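Ochratoxinase (Aspergillus niger, PDB 4C65) hydrolyses the mycotoxin ochratoxin A to ochratoxin alpha and L-phenylalanine, as a zinc-dependent carboxypeptidase of the amidohydrolase superfamily. Local coordinates at residues A244-H247 and G251-A254. Residues are numbered along the deposited sequence; the frame is centred on the assembly and turned at random.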
# COMPACT_ATOMS: atom_id res chain seq x y z
N ALA A 244 -29.30 -15.58 10.93
CA ALA A 244 -29.31 -15.39 9.50
C ALA A 244 -30.48 -14.54 9.04
O ALA A 244 -31.64 -14.88 9.28
CB ALA A 244 -29.38 -16.74 8.83
N HIS A 245 -30.17 -13.43 8.36
CA HIS A 245 -31.12 -12.66 7.58
C HIS A 245 -31.56 -13.50 6.40
O HIS A 245 -30.77 -13.79 5.51
CB HIS A 245 -30.45 -11.36 7.13
CG HIS A 245 -31.17 -10.62 6.06
ND1 HIS A 245 -31.84 -9.44 6.32
CD2 HIS A 245 -31.26 -10.82 4.73
CE1 HIS A 245 -32.35 -8.97 5.19
NE2 HIS A 245 -32.01 -9.78 4.21
N VAL A 246 -32.83 -13.91 6.39
CA VAL A 246 -33.41 -14.71 5.28
C VAL A 246 -34.82 -14.27 4.89
O VAL A 246 -35.69 -14.04 5.74
CB VAL A 246 -33.44 -16.22 5.62
CG1 VAL A 246 -32.05 -16.81 5.58
CG2 VAL A 246 -34.07 -16.47 6.98
N HIS A 247 -35.06 -14.17 3.59
CA HIS A 247 -36.40 -13.91 3.09
C HIS A 247 -36.84 -15.11 2.26
O HIS A 247 -37.69 -15.89 2.70
CB HIS A 247 -36.43 -12.61 2.26
CG HIS A 247 -36.35 -11.37 3.09
ND1 HIS A 247 -37.37 -10.97 3.94
CD2 HIS A 247 -35.38 -10.44 3.22
CE1 HIS A 247 -37.02 -9.86 4.56
NE2 HIS A 247 -35.82 -9.51 4.13
N GLY A 251 -32.68 -19.12 0.65
CA GLY A 251 -31.84 -18.62 1.73
C GLY A 251 -32.18 -19.23 3.08
O GLY A 251 -31.27 -19.60 3.84
N ILE A 252 -33.47 -19.35 3.37
CA ILE A 252 -33.94 -20.00 4.60
C ILE A 252 -33.36 -21.40 4.72
O ILE A 252 -32.79 -21.75 5.73
CB ILE A 252 -35.47 -20.09 4.68
CG1 ILE A 252 -36.10 -18.70 4.72
CG2 ILE A 252 -35.89 -20.87 5.90
CD1 ILE A 252 -37.62 -18.69 4.60
N MET A 253 -33.51 -22.19 3.67
CA MET A 253 -33.05 -23.58 3.70
C MET A 253 -31.53 -23.69 3.78
O MET A 253 -31.01 -24.55 4.47
CB MET A 253 -33.57 -24.35 2.48
CG MET A 253 -35.09 -24.46 2.43
SD MET A 253 -35.76 -25.41 3.81
CE MET A 253 -35.42 -27.05 3.18
N ALA A 254 -30.82 -22.82 3.09
CA ALA A 254 -29.37 -22.86 3.15
C ALA A 254 -28.89 -22.52 4.57
O ALA A 254 -27.94 -23.12 5.07
CB ALA A 254 -28.75 -21.93 2.12
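Val246, the last residue of strand 242-246, meets the first turn of helix 249-258 through its whole side chain, and the two methyls divide the work. CG1 lies over the Gly251-Ile252 peptide, 3.4 Å from Gly251 O and 3.7 Å from Ile252 N, so it touches backbone rather than another side chain. CG2 turns to the Ile252 side chain and stands 3.8 Å from its CG1, while Val246 CB approaches that same methylene at 3.7 Å. The valine torsion accounts for this division: CG1 is anti to the carbonyl carbon (chi1 -72°), and CG2 fits between the backbone N and the carbonyl. Ile252 crosses Val246 at about a right angle, its CG1 likewise anti to its own carbonyl carbon. An extended chi2 (172°) then carries CD1 past the valine to the residue just after the strand, 3.4 Å from His247 O. No hydrogen bond joins the segments; the 162 Å² buried between them comes from apolar packing and van der Waals contact with peptide atoms. The closest CA pair across the segments is that of Val246 and Ile252, 5.4 Å apart. While Val246 points to the helix, the CB of His247 points away from it and the His245 side chain makes no contact with it. His245 is a zinc ligand; the His247 ring stacks on that of the zinc ligand His265, and its ND1 is hydrogen-bonded to Ser267. The contact thus packs the first strand-helix step of the beta-alpha-beta unit 242-246, 249-258, 262-263 in the TIM barrel. Leu263 of the next strand touches both Val246 and Ile252, and Val273 of helix 271-280 also packs on Ile252.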